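Local coordinates for protein ArCE4A (Arthrobacter sp. AW19M34-1, PDB 5LFZ) that probably removes acetyl groups from N-acetylated sugars of chitin-like polysaccharides, as a metal-dependent deacetylase of carbohydrate esterase family 4, at residues Glu48-Phe56 / His191-Gln202; Val62-Val73 / Glu106-Val114. All blocks are in the same frame, centred on the assembly; numbering follows the deposited sequence.

Contact 1. Residues Glu48-Phe56 / His191-Gln202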
loop_
_atom_site.group_PDB
_atom_site.type_symbol
_atom_site.label_atom_id
_atom_site.label_comp_id
_atom_site.label_asym_id
_atom_site.label_seq_id
_atom_site.Cartn_x
_atom_site.Cartn_y
_atom_site.Cartn_z
ATOM N N GLU A 48 -8.792 8.415 -13.455
ATOM C CA GLU A 48 -9.851 9.369 -13.777
ATOM C C GLU A 48 -9.817 10.592 -12.866
ATOM O O GLU A 48 -10.247 11.676 -13.260
ATOM C CB GLU A 48 -11.220 8.687 -13.706
ATOM C CG GLU A 48 -11.527 7.832 -14.931
ATOM C CD GLU A 48 -12.793 7.009 -14.782
ATOM O OE1 GLU A 48 -12.762 5.807 -15.123
ATOM O OE2 GLU A 48 -13.818 7.564 -14.330
ATOM N N GLN A 49 -9.290 10.435 -11.658
ATOM C CA GLN A 49 -9.198 11.570 -10.752
ATOM C C GLN A 49 -7.755 11.948 -10.439
ATOM O O GLN A 49 -7.486 12.571 -9.412
ATOM C CB GLN A 49 -9.965 11.284 -9.465
ATOM C CG GLN A 49 -11.430 10.975 -9.712
ATOM C CD GLN A 49 -12.252 10.987 -8.448
ATOM O OE1 GLN A 49 -12.108 11.874 -7.607
ATOM N NE2 GLN A 49 -13.125 10.001 -8.305
ATOM N N HIS A 50 -6.844 11.573 -11.339
ATOM C CA HIS A 50 -5.438 11.976 -11.277
ATOM C C HIS A 50 -4.849 11.754 -9.886
ATOM O O HIS A 50 -4.234 12.644 -9.301
ATOM C CB HIS A 50 -5.293 13.445 -11.693
ATOM C CG HIS A 50 -3.872 13.900 -11.833
ATOM N ND1 HIS A 50 -3.384 15.020 -11.196
ATOM C CD2 HIS A 50 -2.833 13.384 -12.533
ATOM C CE1 HIS A 50 -2.108 15.177 -11.498
ATOM N NE2 HIS A 50 -1.749 14.197 -12.308
ATOM N N THR A 51 -5.053 10.556 -9.355
ATOM C CA THR A 51 -4.655 10.266 -7.990
ATOM C C THR A 51 -3.717 9.075 -7.932
ATOM O O THR A 51 -4.018 8.021 -8.496
ATOM C CB THR A 51 -5.881 9.984 -7.104
ATOM O OG1 THR A 51 -6.673 11.173 -6.989
ATOM C CG2 THR A 51 -5.446 9.529 -5.726
ATOM N N PRO A 52 -2.568 9.240 -7.256
ATOM C CA PRO A 52 -1.631 8.138 -7.053
ATOM C C PRO A 52 -1.966 7.349 -5.802
ATOM O O PRO A 52 -2.598 7.872 -4.886
ATOM C CB PRO A 52 -0.294 8.849 -6.896
ATOM C CG PRO A 52 -0.664 10.121 -6.183
ATOM C CD PRO A 52 -2.058 10.499 -6.679
ATOM N N ALA A 53 -1.548 6.093 -5.773
ATOM C CA ALA A 53 -1.739 5.259 -4.602
ATOM C C ALA A 53 -0.538 4.341 -4.448
ATOM O O ALA A 53 0.320 4.280 -5.331
ATOM C CB ALA A 53 -3.034 4.453 -4.713
ATOM N N THR A 54 -0.473 3.646 -3.319
ATOM C CA THR A 54 0.606 2.702 -3.055
ATOM C C THR A 54 0.002 1.313 -2.917
ATOM O O THR A 54 -0.941 1.112 -2.147
ATOM C CB THR A 54 1.379 3.087 -1.791
ATOM O OG1 THR A 54 1.813 4.446 -1.913
ATOM C CG2 THR A 54 2.595 2.174 -1.581
ATOM N N PHE A 55 0.527 0.374 -3.691
ATOM C CA PHE A 55 0.012 -0.982 -3.721
ATOM C C PHE A 55 0.995 -1.930 -3.067
ATOM O O PHE A 55 2.097 -2.130 -3.571
ATOM C CB PHE A 55 -0.271 -1.413 -5.166
ATOM C CG PHE A 55 -1.360 -0.618 -5.830
ATOM C CD1 PHE A 55 -1.076 0.556 -6.511
ATOM C CD2 PHE A 55 -2.678 -1.044 -5.756
ATOM C CE1 PHE A 55 -2.088 1.289 -7.113
ATOM C CE2 PHE A 55 -3.691 -0.318 -6.357
ATOM C CZ PHE A 55 -3.393 0.855 -7.038
ATOM N N PHE A 56 0.621 -2.482 -1.920
ATOM C CA PHE A 56 1.453 -3.485 -1.273
ATOM C C PHE A 56 1.059 -4.856 -1.799
ATOM O O PHE A 56 0.060 -5.443 -1.384
ATOM C CB PHE A 56 1.329 -3.393 0.237
ATOM C CG PHE A 56 1.940 -2.147 0.796
ATOM C CD1 PHE A 56 1.176 -1.011 1.011
ATOM C CD2 PHE A 56 3.298 -2.098 1.067
ATOM C CE1 PHE A 56 1.748 0.142 1.514
ATOM C CE2 PHE A 56 3.879 -0.953 1.575
ATOM C CZ PHE A 56 3.110 0.175 1.791
ATOM N N HIS A 191 -10.344 14.965 -1.249
ATOM C CA HIS A 191 -10.041 16.241 -1.890
ATOM C C HIS A 191 -10.896 17.368 -1.320
ATOM O O HIS A 191 -10.393 18.444 -1.008
ATOM C CB HIS A 191 -10.254 16.153 -3.398
ATOM C CG HIS A 191 -9.130 15.492 -4.130
ATOM N ND1 HIS A 191 -9.261 15.009 -5.414
ATOM C CD2 HIS A 191 -7.851 15.241 -3.762
ATOM C CE1 HIS A 191 -8.111 14.492 -5.807
ATOM N NE2 HIS A 191 -7.240 14.617 -4.822
ATOM N N ASP A 192 -12.194 17.117 -1.189
ATOM C CA ASP A 192 -13.104 18.138 -0.695
ATOM C C ASP A 192 -12.785 18.480 0.762
ATOM O O ASP A 192 -13.085 19.574 1.233
ATOM C CB ASP A 192 -14.552 17.675 -0.833
ATOM C CG ASP A 192 -15.538 18.792 -0.598
ATOM O OD1 ASP A 192 -15.227 19.947 -0.950
ATOM O OD2 ASP A 192 -16.629 18.519 -0.067
ATOM N N ALA A 193 -12.158 17.540 1.463
ATOM C CA ALA A 193 -11.777 17.749 2.853
ATOM C C ALA A 193 -10.418 18.450 2.975
ATOM O O ALA A 193 -9.937 18.697 4.086
ATOM C CB ALA A 193 -11.755 16.423 3.594
ATOM N N GLY A 194 -9.806 18.762 1.834
ATOM C CA GLY A 194 -8.598 19.575 1.795
ATOM C C GLY A 194 -7.284 18.817 1.709
ATOM O O GLY A 194 -6.212 19.410 1.837
ATOM N N TYR A 195 -7.361 17.511 1.480
ATOM C CA TYR A 195 -6.161 16.682 1.424
ATOM C C TYR A 195 -5.574 16.563 0.031
ATOM O O TYR A 195 -6.283 16.640 -0.976
ATOM C CB TYR A 195 -6.460 15.281 1.960
ATOM C CG TYR A 195 -6.876 15.287 3.406
ATOM C CD1 TYR A 195 -5.962 15.580 4.405
ATOM C CD2 TYR A 195 -8.182 15.013 3.771
ATOM C CE1 TYR A 195 -6.340 15.593 5.737
ATOM C CE2 TYR A 195 -8.570 15.024 5.095
ATOM C CZ TYR A 195 -7.649 15.317 6.074
ATOM O OH TYR A 195 -8.044 15.333 7.393
ATOM N N THR A 196 -4.259 16.371 -0.008
ATOM C CA THR A 196 -3.538 16.055 -1.228
ATOM C C THR A 196 -3.122 14.597 -1.131
ATOM O O THR A 196 -2.587 14.174 -0.112
ATOM C CB THR A 196 -2.317 16.963 -1.416
ATOM O OG1 THR A 196 -2.758 18.312 -1.626
ATOM C CG2 THR A 196 -1.470 16.513 -2.609
ATOM N N LEU A 197 -3.405 13.824 -2.174
ATOM C CA LEU A 197 -3.187 12.383 -2.123
ATOM C C LEU A 197 -1.831 12.072 -2.738
ATOM O O LEU A 197 -1.529 12.512 -3.847
ATOM C CB LEU A 197 -4.312 11.646 -2.844
ATOM C CG LEU A 197 -5.712 12.068 -2.372
ATOM C CD1 LEU A 197 -6.812 11.336 -3.113
ATOM C CD2 LEU A 197 -5.862 11.836 -0.892
ATOM N N VAL A 198 -1.009 11.326 -2.004
ATOM C CA VAL A 198 0.382 11.100 -2.398
ATOM C C VAL A 198 0.782 9.638 -2.242
ATOM O O VAL A 198 0.086 8.867 -1.592
ATOM C CB VAL A 198 1.364 11.955 -1.559
ATOM C CG1 VAL A 198 1.097 13.444 -1.742
ATOM C CG2 VAL A 198 1.302 11.560 -0.082
ATOM N N THR A 199 1.915 9.262 -2.830
ATOM C CA THR A 199 2.467 7.932 -2.593
ATOM C C THR A 199 3.150 7.921 -1.233
ATOM O O THR A 199 3.400 8.976 -0.657
ATOM C CB THR A 199 3.481 7.521 -3.669
ATOM O OG1 THR A 199 4.580 8.439 -3.656
ATOM C CG2 THR A 199 2.829 7.517 -5.048
ATOM N N VAL A 200 3.445 6.733 -0.719
ATOM C CA VAL A 200 4.115 6.608 0.567
ATOM C C VAL A 200 5.482 7.291 0.525
ATOM O O VAL A 200 5.890 7.960 1.481
ATOM C CB VAL A 200 4.253 5.120 0.971
ATOM C CG1 VAL A 200 5.220 4.952 2.120
ATOM C CG2 VAL A 200 2.883 4.546 1.334
ATOM N N ASP A 201 6.163 7.157 -0.608
ATOM C CA ASP A 201 7.461 7.789 -0.808
ATOM C C ASP A 201 7.366 9.299 -0.605
ATOM O O ASP A 201 8.135 9.880 0.159
ATOM C CB ASP A 201 7.990 7.475 -2.203
ATOM C CG ASP A 201 9.450 7.804 -2.350
ATOM O OD1 ASP A 201 10.290 6.924 -2.070
ATOM O OD2 ASP A 201 9.755 8.949 -2.736
ATOM N N GLN A 202 6.406 9.923 -1.281
ATOM C CA GLN A 202 6.187 11.362 -1.150
ATOM C C GLN A 202 5.816 11.752 0.273
ATOM O O GLN A 202 6.265 12.783 0.779
ATOM C CB GLN A 202 5.088 11.830 -2.101
ATOM C CG GLN A 202 5.348 11.572 -3.573
ATOM C CD GLN A 202 4.158 11.970 -4.432
ATOM O OE1 GLN A 202 3.162 11.247 -4.509
ATOM N NE2 GLN A 202 4.249 13.135 -5.068
HETATM O O HOH W 1 -11.558 14.966 -6.797
HETATM O O HOH W 2 -2.670 8.401 -2.162
HETATM O O HOH W 3 -0.173 6.133 -1.334
#
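Thr54 and Val200 meet through one direct hydrogen bond. Val200 N, at the start of helix 200-203, donates to Thr54 OG1 over 3.1 Å, with an N-H...O angle of 153°. The two side chains cross at about a right angle. Val200 CG2 also presses on the threonine, 3.4 Å from Thr54 OG1. The preceding residue, Thr199, caps the same helix. Its N-H gives a nearly straight bond to Gln202 OE1, and Gln202 N returns a weak one to Thr199 OG1, forming a capping box. Thr199 CG2 rests on Pro52 CB.

The tightest packing is further back. Thr51 CG2 is anti to the backbone N (its OG1 is at chi1 -66°) and comes within 3.5 Å of Leu197 CD1, closer than usual for two methyls. On its other branch, Thr51 OG1 donates to Gln49 O over 2.9 Å, approaching from above the carbonyl plane. With alanine in place of Thr51, CG2 and OG1 are both gone; a gap beside Leu197 CD1 would probably open, and Gln49 O is likely to be left without this partner.

The loose end lies at His191, which is exposed. Its ring slides past Thr51, with His191 CE1 3.8 Å from Thr51 OG1. A water in the plane of the ring is hydrogen-bonded to His191 ND1 at 2.7 Å and donates a proton to Gln49 OE1. Gln49 NE2 turns to Pro184 O of helix 177-192.

Strands 54-57 and 196-197 both pair with strand 26-32 in the parallel sheet of this NodB-type fold. Waters lie between the segments in the buried part too, one near Pro52 O and Val198 O, another 2.7 Å from Thr54 OG1. The chemistry thus implies a join made by side chains, a helix N-terminus and bound water, rather than by strand pairing between these two segments.

Contact 2. Residues Val62-Val73 / Glu106-Val114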
loop_
_atom_site.group_PDB
_atom_site.type_symbol
_atom_site.label_atom_id
_atom_site.label_comp_id
_atom_site.label_asym_id
_atom_site.label_seq_id
_atom_site.Cartn_x
_atom_site.Cartn_y
_atom_site.Cartn_z
ATOM N N VAL A 62 1.694 -11.499 -8.079
ATOM C CA VAL A 62 2.425 -10.655 -9.017
ATOM C C VAL A 62 2.784 -11.408 -10.293
ATOM O O VAL A 62 2.723 -10.848 -11.391
ATOM C CB VAL A 62 3.696 -10.091 -8.357
ATOM C CG1 VAL A 62 4.634 -9.486 -9.396
ATOM C CG2 VAL A 62 3.327 -9.072 -7.286
ATOM N N LYS A 63 3.144 -12.680 -10.137
ATOM C CA LYS A 63 3.446 -13.566 -11.260
ATOM C C LYS A 63 2.390 -13.511 -12.358
ATOM O O LYS A 63 2.713 -13.510 -13.547
ATOM C CB LYS A 63 3.579 -15.008 -10.768
ATOM C CG LYS A 63 4.474 -15.165 -9.561
ATOM C CD LYS A 63 5.872 -15.562 -9.982
ATOM C CE LYS A 63 6.790 -15.692 -8.784
ATOM N NZ LYS A 63 8.213 -15.535 -9.179
ATOM N N LYS A 64 1.130 -13.459 -11.940
ATOM C CA LYS A 64 -0.007 -13.499 -12.854
ATOM C C LYS A 64 -0.328 -12.135 -13.461
ATOM O O LYS A 64 -1.073 -12.050 -14.436
ATOM C CB LYS A 64 -1.245 -14.032 -12.130
ATOM C CG LYS A 64 -1.072 -15.412 -11.520
ATOM C CD LYS A 64 -2.341 -15.860 -10.814
ATOM C CE LYS A 64 -2.654 -14.959 -9.631
ATOM N NZ LYS A 64 -3.822 -15.452 -8.848
ATOM N N TYR A 65 0.230 -11.073 -12.887
ATOM C CA TYR A 65 -0.160 -9.720 -13.281
ATOM C C TYR A 65 0.974 -8.777 -13.677
ATOM O O TYR A 65 1.049 -7.660 -13.152
ATOM C CB TYR A 65 -0.931 -9.067 -12.138
ATOM C CG TYR A 65 -2.348 -9.550 -11.995
ATOM C CD1 TYR A 65 -2.647 -10.663 -11.225
ATOM C CD2 TYR A 65 -3.388 -8.884 -12.623
ATOM C CE1 TYR A 65 -3.943 -11.105 -11.090
ATOM C CE2 TYR A 65 -4.684 -9.313 -12.494
ATOM C CZ TYR A 65 -4.958 -10.424 -11.730
ATOM O OH TYR A 65 -6.257 -10.849 -11.607
ATOM N N PRO A 66 1.844 -9.193 -14.614
ATOM C CA PRO A 66 2.985 -8.330 -14.946
ATOM C C PRO A 66 2.586 -7.004 -15.597
ATOM O O PRO A 66 3.149 -5.967 -15.254
ATOM C CB PRO A 66 3.795 -9.186 -15.923
ATOM C CG PRO A 66 2.785 -10.102 -16.541
ATOM C CD PRO A 66 1.826 -10.417 -15.435
ATOM N N LYS A 67 1.620 -7.028 -16.510
ATOM C CA LYS A 67 1.219 -5.807 -17.195
ATOM C C LYS A 67 0.556 -4.822 -16.233
ATOM O O LYS A 67 0.701 -3.605 -16.375
ATOM C CB LYS A 67 0.292 -6.138 -18.365
ATOM C CG LYS A 67 0.893 -7.169 -19.314
ATOM C CD LYS A 67 -0.015 -7.483 -20.486
ATOM C CE LYS A 67 0.472 -8.711 -21.242
ATOM N NZ LYS A 67 1.941 -8.669 -21.488
ATOM N N THR A 68 -0.168 -5.351 -15.251
ATOM C CA THR A 68 -0.823 -4.514 -14.260
ATOM C C THR A 68 0.203 -3.826 -13.354
ATOM O O THR A 68 0.026 -2.664 -12.988
ATOM C CB THR A 68 -1.833 -5.335 -13.419
ATOM O OG1 THR A 68 -2.806 -5.909 -14.297
ATOM C CG2 THR A 68 -2.544 -4.451 -12.411
ATOM N N LEU A 69 1.296 -4.511 -13.024
ATOM C CA LEU A 69 2.348 -3.860 -12.246
ATOM C C LEU A 69 3.049 -2.796 -13.088
ATOM O O LEU A 69 3.418 -1.734 -12.578
ATOM C CB LEU A 69 3.360 -4.876 -11.714
ATOM C CG LEU A 69 3.090 -5.177 -10.238
ATOM C CD1 LEU A 69 1.813 -6.008 -10.091
ATOM C CD2 LEU A 69 4.272 -5.862 -9.578
ATOM N N LYS A 70 3.206 -3.061 -14.380
ATOM C CA LYS A 70 3.777 -2.054 -15.261
ATOM C C LYS A 70 2.875 -0.821 -15.295
ATOM O O LYS A 70 3.372 0.300 -15.378
ATOM C CB LYS A 70 3.996 -2.604 -16.670
ATOM C CG LYS A 70 5.149 -3.588 -16.777
ATOM C CD LYS A 70 5.431 -3.933 -18.230
ATOM C CE LYS A 70 6.371 -5.117 -18.350
ATOM N NZ LYS A 70 5.741 -6.361 -17.823
ATOM N N ARG A 71 1.558 -1.022 -15.214
ATOM C CA ARG A 71 0.631 0.106 -15.136
ATOM C C ARG A 71 0.904 0.958 -13.906
ATOM O O ARG A 71 0.870 2.183 -13.971
ATOM C CB ARG A 71 -0.829 -0.357 -15.091
ATOM C CG ARG A 71 -1.468 -0.696 -16.414
ATOM C CD ARG A 71 -2.986 -0.740 -16.257
ATOM N NE ARG A 71 -3.558 0.587 -16.048
ATOM C CZ ARG A 71 -4.851 0.820 -15.828
ATOM N NH1 ARG A 71 -5.712 -0.188 -15.788
ATOM N NH2 ARG A 71 -5.287 2.064 -15.653
ATOM N N MET A 72 1.162 0.303 -12.782
ATOM C CA MET A 72 1.406 1.022 -11.537
ATOM C C MET A 72 2.601 1.957 -11.660
ATOM O O MET A 72 2.545 3.113 -11.235
ATOM C CB MET A 72 1.621 0.039 -10.390
ATOM C CG MET A 72 0.391 -0.795 -10.076
ATOM S SD MET A 72 0.703 -2.046 -8.825
ATOM C CE MET A 72 -0.953 -2.702 -8.618
ATOM N N VAL A 73 3.681 1.456 -12.250
ATOM C CA VAL A 73 4.871 2.267 -12.470
ATOM C C VAL A 73 4.585 3.366 -13.488
ATOM O O VAL A 73 4.881 4.535 -13.243
ATOM C CB VAL A 73 6.056 1.409 -12.946
ATOM C CG1 VAL A 73 7.251 2.297 -13.315
ATOM C CG2 VAL A 73 6.429 0.390 -11.874
ATOM N N GLU A 106 11.761 -10.628 -6.580
ATOM C CA GLU A 106 12.030 -11.194 -7.897
ATOM C C GLU A 106 10.794 -11.061 -8.773
ATOM O O GLU A 106 10.888 -10.720 -9.951
ATOM C CB GLU A 106 12.445 -12.660 -7.806
ATOM C CG GLU A 106 12.681 -13.292 -9.170
ATOM C CD GLU A 106 12.502 -14.800 -9.172
ATOM O OE1 GLU A 106 11.776 -15.330 -8.305
ATOM O OE2 GLU A 106 13.100 -15.458 -10.043
ATOM N N ALA A 107 9.634 -11.336 -8.187
ATOM C CA ALA A 107 8.383 -11.253 -8.924
ATOM C C ALA A 107 8.128 -9.822 -9.407
ATOM O O ALA A 107 7.759 -9.602 -10.565
ATOM C CB ALA A 107 7.228 -11.746 -8.061
ATOM N N ILE A 108 8.323 -8.854 -8.517
ATOM C CA ILE A 108 8.121 -7.450 -8.863
ATOM C C ILE A 108 9.136 -7.000 -9.923
ATOM O O ILE A 108 8.792 -6.291 -10.876
ATOM C CB ILE A 108 8.219 -6.544 -7.611
ATOM C CG1 ILE A 108 7.060 -6.825 -6.648
ATOM C CG2 ILE A 108 8.208 -5.067 -8.006
ATOM C CD1 ILE A 108 7.241 -6.177 -5.281
ATOM N N GLU A 109 10.387 -7.433 -9.788
ATOM C CA GLU A 109 11.391 -7.031 -10.760
ATOM C C GLU A 109 11.075 -7.642 -12.122
ATOM O O GLU A 109 11.149 -6.958 -13.138
ATOM C CB GLU A 109 12.794 -7.424 -10.288
ATOM C CG GLU A 109 13.902 -6.541 -10.864
ATOM C CD GLU A 109 14.166 -6.825 -12.325
ATOM O OE1 GLU A 109 13.916 -7.971 -12.755
ATOM O OE2 GLU A 109 14.622 -5.911 -13.046
ATOM N N GLN A 110 10.700 -8.917 -12.146
ATOM C CA GLN A 110 10.383 -9.575 -13.411
ATOM C C GLN A 110 9.167 -8.928 -14.075
ATOM O O GLN A 110 9.116 -8.784 -15.300
ATOM C CB GLN A 110 10.135 -11.071 -13.201
ATOM C CG GLN A 110 9.913 -11.851 -14.491
ATOM C CD GLN A 110 11.122 -11.829 -15.412
ATOM O OE1 GLN A 110 12.268 -11.796 -14.958
ATOM N NE2 GLN A 110 10.871 -11.843 -16.717
ATOM N N ALA A 111 8.204 -8.519 -13.257
ATOM C CA ALA A 111 6.961 -7.951 -13.761
ATOM C C ALA A 111 7.115 -6.512 -14.247
ATOM O O ALA A 111 6.628 -6.166 -15.322
ATOM C CB ALA A 111 5.873 -8.022 -12.684
ATOM N N ALA A 112 7.794 -5.673 -13.467
ATOM C CA ALA A 112 7.771 -4.231 -13.725
ATOM C C ALA A 112 9.151 -3.588 -13.833
ATOM O O ALA A 112 9.259 -2.393 -14.110
ATOM C CB ALA A 112 6.967 -3.533 -12.646
ATOM N N GLY A 113 10.198 -4.370 -13.599
ATOM C CA GLY A 113 11.557 -3.878 -13.750
ATOM C C GLY A 113 12.000 -2.940 -12.643
ATOM O O GLY A 113 13.011 -2.241 -12.780
ATOM N N VAL A 114 11.248 -2.920 -11.547
ATOM C CA VAL A 114 11.605 -2.097 -10.399
ATOM C C VAL A 114 11.750 -2.944 -9.149
ATOM O O VAL A 114 11.287 -4.081 -9.099
ATOM C CB VAL A 114 10.552 -0.989 -10.132
ATOM C CG1 VAL A 114 10.338 -0.141 -11.377
ATOM C CG2 VAL A 114 9.239 -1.593 -9.658
#
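Lys70 reaches across to the end of helix 94-112 and grips Ala111 O. Its CB stands back from the other helix. CG is the first atom to arrive, 3.3 Å from Ala111 O and 4.1 Å from Ala112 CA. CD runs on past the same oxygen. CE lies 3.2 Å from Ala111 O. The chain bends at its last torsion (chi4 65°), and this turns NZ in to 2.7 Å from Ala111 O. NZ donates in the carbonyl plane, with a C=O...N angle of 159°. A lysine charge at the last turn of a helix is likely to be favoured by the helix dipole.

Beside this bond the packing is apolar. Ala111 CB fits against Pro66 CA at 3.7 Å and also touches Val62 and Leu69. Val62 CG1 sits 3.7 Å from Ala107 CB. Leu69 CB and Val73 CG2 both meet Ala112 CB. With alanines at these places, the axes of helix segments 66-73 and 106-112 approach to 8.2 Å, crossing at -80°. On the exposed side, Lys63 NZ and Glu106 OE1 form a long salt bridge of 3.7 Å.

Underneath lies the sheet. Leu69, Val73 and Ile108 rest on Ile79 of strand 78-81, and Val62 and Ile108 reach Val57 of strand 54-57. Helix 39-48 flanks helix 66-74, where Thr68 touches Thr39 and Leu43 and Arg71 pairs with Asp44.

In the fold
Contact 1 is the more buried of the two and lies nearer the centre of the chain. Contact 2 is partly buried and has exposed lysines along its edge. In sequence, both segments of contact 2 fall between the two segments of contact 1. Both involve strand 54-57: contact 1 contains part of it, while contact 2 packs two helices over it. They touch where Met72 CE meets Phe55 CG at 3.5 Å. Contact 1 relies on threonine hydroxyls, a helix start and waters; contact 2 relies instead on alanine-lined helix packing and a lysine at a helix end. The side chain of Phe56 lies about 7 Å from the bound nickel, that of Val62 about 13 Å.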